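Long-range contacts in dnab-like replicative helicase (Bacillus phage SPP1, PDB 3BH0), which probably couples ATP hydrolysis to 5'-3' unwinding of DNA during phage replication, this chain being the ATPase domain of the longer helicase: residues Asn69-Ala74 against Val223-Ser228; Asp258-Leu263 against Ile283-Asp288. All coordinates share one frame; numbering follows the deposited sequence.

How the contacts relate
The two contacts sit side by side in one large mixed sheet, their centres about 9 Å apart. The strand order through this region is 223-228, 70-74, 259-265, 278-286, so contact 1 covers the first pair and contact 2 the last, with strands 70-74 and 259-265 joined directly between them. There the Leu72 N and O probably hydrogen-bond to Ile259 O and Glu261 N. Along the chain contact 1 closes before contact 2 opens. Contact 1 belongs to the parallel core of the ATPase domain; contact 2 is where the sheet turns antiparallel. Strand 70-74, which leads toward a probable Walker A loop, is therefore anchored along both of its edges.

Contact 1 (Asn69-Ala74 against Val223-Ser228); sequences NFVLIA and VVIALS
Asn69 O accepts Val224 N at 3.0 Å, and four more backbone bonds follow it along Asn69-Ala74 and Val223-Ser228. On this side the odd-numbered residues of Asn69-Ala74 do the bonding: Val71 N gives to Val224 O (2.7 Å), its carbonyl takes Ala226 N, Ile73 N gives to Ala226 O, and Ile73 O takes Ser228 N. This is a parallel pair with a 25° twist, deep in the RecA-like core of the helicase, and strand 70-74 runs on toward what looks like the Walker A P-loop. Two polar ends are tied down outside the pair: Asn69 OD1 by Lys66 N, and Ser228 OG by Gln191 NE2.

Phe70, Leu72, Ala74, Val224, Ala226 and Ser228 share one face of the sheet, where helix 202-220 packs on Phe70 and Val224. Phe70 has its CG anti to the backbone N (chi1 176°), which brings the ring over toward the second strand. At the ring edge Phe70 CE1 meets Ala226 CB at 4.0 Å, near the ring plane, while Val224 CG1 comes at the ring obliquely, 3.8 Å from Phe70 CD1. Leu72 CD1 also reaches the Ala226 methyl, so the small residue is touched by two larger side chains of the neighbouring strand.

The other face carries Val71, Ile73, Ile225 and Leu227, under helix 81-93. Val71 and Ile225 lie alongside each other, pointing the same way, with Val71 CG1 at 3.9 Å from Ile225 CG1. Leu227 runs beside Ile73 and also touches Lys81 of the presumed P-loop. Ile73 reaches diagonally back along the sheet, and its terminal CD1 comes down on Ile225 CG2 at 3.6 Å.

Contact 2 (Asp258-Leu263 against Ile283-Asp288); sequences DIIEFL and IAKHRD
Arg287 NE donates to Asp258 OD1 at 2.6 Å along an almost straight line (178°), the core of a salt bridge. The oxygen lies in the guanidinium plane at its edge and offers its anti lone pair; the carboxylate itself is turned 75° from that plane. A bend at chi3 (-65°) folds the arginine back to make this approach possible. Its NH2 adds a weak second bond to OD1 and a firmer one to Gln255 O. Asp258 is gripped elsewhere too: OD1 by Arg68 NH2, OD2 by Lys214 NZ and Phe70 N. With so many cations and donors around it, the carboxylate is probably held ionised.

The backbone of the same two residues is joined as well, Arg287 N giving to Asp258 O at 3.0 Å. Further along, Ile260 uses both its backbone polar atoms, N toward Lys285 O (3.1 Å) and O toward Ala284 N (2.9 Å). This is an antiparallel pairing with a classic beta bulge: Ala284, its backbone turned out of the extended form, and Lys285 together stand opposite Ile260, between the pairs Ile259-His286 and Glu261-Ile283.

Lys285 stretches out past Ile260, its CB 3.9 Å from Ile260 CD1, to place NZ on the carbonyls of Ala257 and Glu254. His286 lies alongside Ile259, and its ND1 is hydrogen-bonded to Pro290 O. At the bulge Ala284 CB presses obliquely on the Phe262 ring, 3.4 Å from Phe262 CE2, and Ile260 CG2 rests over one face of that ring, toward its rim.

Contact 1 (Asn69-Ala74 against Val223-Ser228)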
loop_
_atom_site.group_PDB
_atom_site.type_symbol
_atom_site.label_atom_id
_atom_site.label_comp_id
_atom_site.label_asym_id
_atom_site.label_seq_id
_atom_site.Cartn_x
_atom_site.Cartn_y
_atom_site.Cartn_z
ATOM N N ASN A 69 -8.749 -3.946 8.240
ATOM C CA ASN A 69 -7.324 -3.662 8.450
ATOM C C ASN A 69 -6.894 -2.234 8.138
ATOM O O ASN A 69 -7.340 -1.619 7.175
ATOM C CB ASN A 69 -6.429 -4.635 7.669
ATOM C CG ASN A 69 -6.573 -6.080 8.115
ATOM O OD1 ASN A 69 -6.140 -6.986 7.404
ATOM N ND2 ASN A 69 -7.173 -6.309 9.291
ATOM N N PHE A 70 -6.019 -1.729 8.984
ATOM C CA PHE A 70 -5.329 -0.490 8.734
ATOM C C PHE A 70 -3.863 -0.880 8.588
ATOM O O PHE A 70 -3.205 -1.256 9.566
ATOM C CB PHE A 70 -5.561 0.480 9.891
ATOM C CG PHE A 70 -4.818 1.764 9.773
ATOM C CD1 PHE A 70 -4.595 2.352 8.535
ATOM C CD2 PHE A 70 -4.355 2.403 10.912
ATOM C CE1 PHE A 70 -3.905 3.543 8.431
ATOM C CE2 PHE A 70 -3.656 3.602 10.818
ATOM C CZ PHE A 70 -3.437 4.171 9.572
ATOM N N VAL A 71 -3.373 -0.849 7.352
ATOM C CA VAL A 71 -1.998 -1.234 7.080
ATOM C C VAL A 71 -1.125 -0.063 6.665
ATOM O O VAL A 71 -1.532 0.832 5.927
ATOM C CB VAL A 71 -1.863 -2.515 6.170
ATOM C CG1 VAL A 71 -3.178 -2.923 5.594
ATOM C CG2 VAL A 71 -0.819 -2.363 5.087
ATOM N N LEU A 72 0.074 -0.081 7.225
ATOM C CA LEU A 72 1.065 0.951 7.056
ATOM C C LEU A 72 2.267 0.407 6.269
ATOM O O LEU A 72 2.788 -0.657 6.566
ATOM C CB LEU A 72 1.491 1.443 8.440
ATOM C CG LEU A 72 2.070 2.842 8.502
ATOM C CD1 LEU A 72 0.935 3.878 8.373
ATOM C CD2 LEU A 72 2.830 3.015 9.797
ATOM N N ILE A 73 2.655 1.139 5.233
ATOM C CA ILE A 73 3.852 0.849 4.458
ATOM C C ILE A 73 4.763 2.037 4.689
ATOM O O ILE A 73 4.552 3.116 4.134
ATOM C CB ILE A 73 3.569 0.669 2.936
ATOM C CG1 ILE A 73 2.615 -0.507 2.702
ATOM C CG2 ILE A 73 4.863 0.412 2.192
ATOM C CD1 ILE A 73 2.071 -0.595 1.304
ATOM N N ALA A 74 5.749 1.827 5.543
ATOM C CA ALA A 74 6.703 2.858 5.875
ATOM C C ALA A 74 8.131 2.527 5.398
ATOM O O ALA A 74 8.585 1.386 5.436
ATOM C CB ALA A 74 6.666 3.146 7.362
ATOM N N VAL A 223 -10.294 -1.841 3.615
ATOM C CA VAL A 223 -8.855 -1.873 3.881
ATOM C C VAL A 223 -8.277 -0.473 3.661
ATOM O O VAL A 223 -8.456 0.108 2.601
ATOM C CB VAL A 223 -8.108 -2.887 2.989
ATOM C CG1 VAL A 223 -6.620 -2.971 3.406
ATOM C CG2 VAL A 223 -8.772 -4.266 3.072
ATOM N N VAL A 224 -7.622 0.074 4.675
ATOM C CA VAL A 224 -6.866 1.315 4.514
ATOM C C VAL A 224 -5.387 0.973 4.503
ATOM O O VAL A 224 -4.911 0.260 5.382
ATOM C CB VAL A 224 -7.190 2.335 5.610
ATOM C CG1 VAL A 224 -6.367 3.602 5.435
ATOM C CG2 VAL A 224 -8.688 2.661 5.572
ATOM N N ILE A 225 -4.700 1.432 3.456
ATOM C CA ILE A 225 -3.260 1.281 3.305
ATOM C C ILE A 225 -2.617 2.673 3.221
ATOM O O ILE A 225 -2.735 3.370 2.207
ATOM C CB ILE A 225 -2.866 0.416 2.078
ATOM C CG1 ILE A 225 -3.464 -0.996 2.179
ATOM C CG2 ILE A 225 -1.372 0.288 2.001
ATOM C CD1 ILE A 225 -3.312 -1.832 0.929
ATOM N N ALA A 226 -1.961 3.075 4.305
ATOM C CA ALA A 226 -1.266 4.334 4.343
ATOM C C ALA A 226 0.256 4.152 4.232
ATOM O O ALA A 226 0.882 3.394 4.993
ATOM C CB ALA A 226 -1.640 5.123 5.604
ATOM N N LEU A 227 0.828 4.845 3.250
ATOM C CA LEU A 227 2.259 5.034 3.126
ATOM C C LEU A 227 2.702 6.065 4.164
ATOM O O LEU A 227 1.982 7.021 4.450
ATOM C CB LEU A 227 2.625 5.496 1.704
ATOM C CG LEU A 227 2.889 4.418 0.652
ATOM C CD1 LEU A 227 1.692 3.501 0.497
ATOM C CD2 LEU A 227 3.264 5.016 -0.698
ATOM N N SER A 228 3.898 5.860 4.707
ATOM C CA SER A 228 4.415 6.688 5.772
ATOM C C SER A 228 5.917 6.844 5.642
ATOM O O SER A 228 6.640 5.896 5.313
ATOM C CB SER A 228 4.073 6.085 7.136
ATOM O OG SER A 228 4.791 6.742 8.166
#

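Contact 2 (Asp258-Leu263 against Ile283-Asp288)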
loop_
_atom_site.group_PDB
_atom_site.type_symbol
_atom_site.label_atom_id
_atom_site.label_comp_id
_atom_site.label_asym_id
_atom_site.label_seq_id
_atom_site.Cartn_x
_atom_site.Cartn_y
_atom_site.Cartn_z
ATOM N N ASP A 258 -2.877 -2.469 12.185
ATOM C CA ASP A 258 -2.888 -3.906 12.351
ATOM C C ASP A 258 -1.635 -4.494 11.716
ATOM O O ASP A 258 -1.035 -5.437 12.237
ATOM C CB ASP A 258 -4.166 -4.467 11.718
ATOM C CG ASP A 258 -5.396 -3.734 12.209
ATOM O OD1 ASP A 258 -5.575 -3.656 13.451
ATOM O OD2 ASP A 258 -6.141 -3.176 11.379
ATOM N N ILE A 259 -1.250 -3.915 10.583
ATOM C CA ILE A 259 -0.082 -4.358 9.847
ATOM C C ILE A 259 0.845 -3.179 9.537
ATOM O O ILE A 259 0.408 -2.125 9.075
ATOM C CB ILE A 259 -0.474 -5.121 8.565
ATOM C CG1 ILE A 259 -1.419 -6.279 8.920
ATOM C CG2 ILE A 259 0.785 -5.644 7.857
ATOM C CD1 ILE A 259 -2.065 -7.010 7.745
ATOM N N ILE A 260 2.121 -3.367 9.819
ATOM C CA ILE A 260 3.134 -2.401 9.462
ATOM C C ILE A 260 4.215 -3.104 8.667
ATOM O O ILE A 260 4.949 -3.950 9.179
ATOM C CB ILE A 260 3.737 -1.707 10.701
ATOM C CG1 ILE A 260 2.638 -0.977 11.484
ATOM C CG2 ILE A 260 4.900 -0.769 10.287
ATOM C CD1 ILE A 260 3.091 -0.362 12.825
ATOM N N GLU A 261 4.302 -2.757 7.395
ATOM C CA GLU A 261 5.363 -3.288 6.576
ATOM C C GLU A 261 6.409 -2.223 6.249
ATOM O O GLU A 261 6.108 -1.207 5.642
ATOM C CB GLU A 261 4.810 -4.011 5.343
ATOM C CG GLU A 261 3.539 -3.449 4.794
ATOM C CD GLU A 261 2.764 -4.434 3.939
ATOM O OE1 GLU A 261 2.082 -5.287 4.514
ATOM O OE2 GLU A 261 2.791 -4.332 2.698
ATOM N N PHE A 262 7.627 -2.451 6.734
ATOM C CA PHE A 262 8.782 -1.642 6.385
ATOM C C PHE A 262 9.433 -2.194 5.123
ATOM O O PHE A 262 9.414 -3.402 4.881
ATOM C CB PHE A 262 9.819 -1.657 7.509
ATOM C CG PHE A 262 9.380 -0.975 8.779
ATOM C CD1 PHE A 262 8.742 0.252 8.752
ATOM C CD2 PHE A 262 9.669 -1.546 10.010
ATOM C CE1 PHE A 262 8.363 0.889 9.943
ATOM C CE2 PHE A 262 9.311 -0.916 11.208
ATOM C CZ PHE A 262 8.652 0.301 11.171
ATOM N N LEU A 263 9.987 -1.296 4.320
ATOM C CA LEU A 263 10.806 -1.663 3.175
ATOM C C LEU A 263 12.251 -1.261 3.430
ATOM O O LEU A 263 12.536 -0.183 3.943
ATOM C CB LEU A 263 10.296 -1.002 1.894
ATOM C CG LEU A 263 9.156 -1.601 1.051
ATOM C CD1 LEU A 263 8.289 -2.643 1.748
ATOM C CD2 LEU A 263 8.288 -0.478 0.575
ATOM N N ILE A 283 7.710 -7.098 8.068
ATOM C CA ILE A 283 6.466 -7.029 8.840
ATOM C C ILE A 283 6.836 -6.796 10.312
ATOM O O ILE A 283 7.210 -7.726 11.017
ATOM C CB ILE A 283 5.613 -8.329 8.676
ATOM C CG1 ILE A 283 5.082 -8.475 7.246
ATOM C CG2 ILE A 283 4.414 -8.319 9.600
ATOM C CD1 ILE A 283 6.081 -9.033 6.216
ATOM N N ALA A 284 6.768 -5.545 10.759
ATOM C CA ALA A 284 7.230 -5.181 12.105
ATOM C C ALA A 284 6.102 -5.295 13.132
ATOM O O ALA A 284 6.348 -5.387 14.333
ATOM C CB ALA A 284 7.809 -3.797 12.103
ATOM N N LYS A 285 4.866 -5.284 12.641
ATOM C CA LYS A 285 3.699 -5.470 13.471
ATOM C C LYS A 285 2.656 -6.255 12.708
ATOM O O LYS A 285 2.395 -6.004 11.518
ATOM C CB LYS A 285 3.108 -4.141 13.942
ATOM C CG LYS A 285 2.047 -4.347 14.996
ATOM C CD LYS A 285 1.263 -3.095 15.303
ATOM C CE LYS A 285 0.166 -3.413 16.344
ATOM N NZ LYS A 285 -0.815 -2.325 16.403
ATOM N N HIS A 286 2.078 -7.227 13.404
ATOM C CA HIS A 286 1.027 -8.044 12.852
ATOM C C HIS A 286 0.079 -8.475 13.976
ATOM O O HIS A 286 0.420 -9.334 14.808
ATOM C CB HIS A 286 1.613 -9.252 12.113
ATOM C CG HIS A 286 0.628 -9.924 11.214
ATOM N ND1 HIS A 286 0.987 -10.896 10.308
ATOM C CD2 HIS A 286 -0.706 -9.753 11.073
ATOM C CE1 HIS A 286 -0.086 -11.302 9.654
ATOM N NE2 HIS A 286 -1.126 -10.626 10.103
ATOM N N ARG A 287 -1.105 -7.861 13.992
ATOM C CA ARG A 287 -2.063 -8.020 15.092
ATOM C C ARG A 287 -2.615 -9.445 15.209
ATOM O O ARG A 287 -2.715 -9.999 16.301
ATOM C CB ARG A 287 -3.217 -7.024 14.950
ATOM C CG ARG A 287 -4.042 -6.886 16.226
ATOM C CD ARG A 287 -5.245 -5.992 16.074
ATOM N NE ARG A 287 -4.941 -4.577 15.800
ATOM C CZ ARG A 287 -4.344 -3.728 16.635
ATOM N NH1 ARG A 287 -3.918 -4.124 17.836
ATOM N NH2 ARG A 287 -4.151 -2.472 16.258
ATOM N N ASP A 288 -2.944 -10.028 14.063
ATOM C CA ASP A 288 -3.605 -11.322 13.984
ATOM C C ASP A 288 -2.724 -12.325 13.231
ATOM O O ASP A 288 -3.197 -13.012 12.335
ATOM C CB ASP A 288 -4.956 -11.147 13.266
ATOM C CG ASP A 288 -5.974 -12.235 13.624
ATOM O OD1 ASP A 288 -6.089 -12.603 14.827
ATOM O OD2 ASP A 288 -6.678 -12.709 12.690
#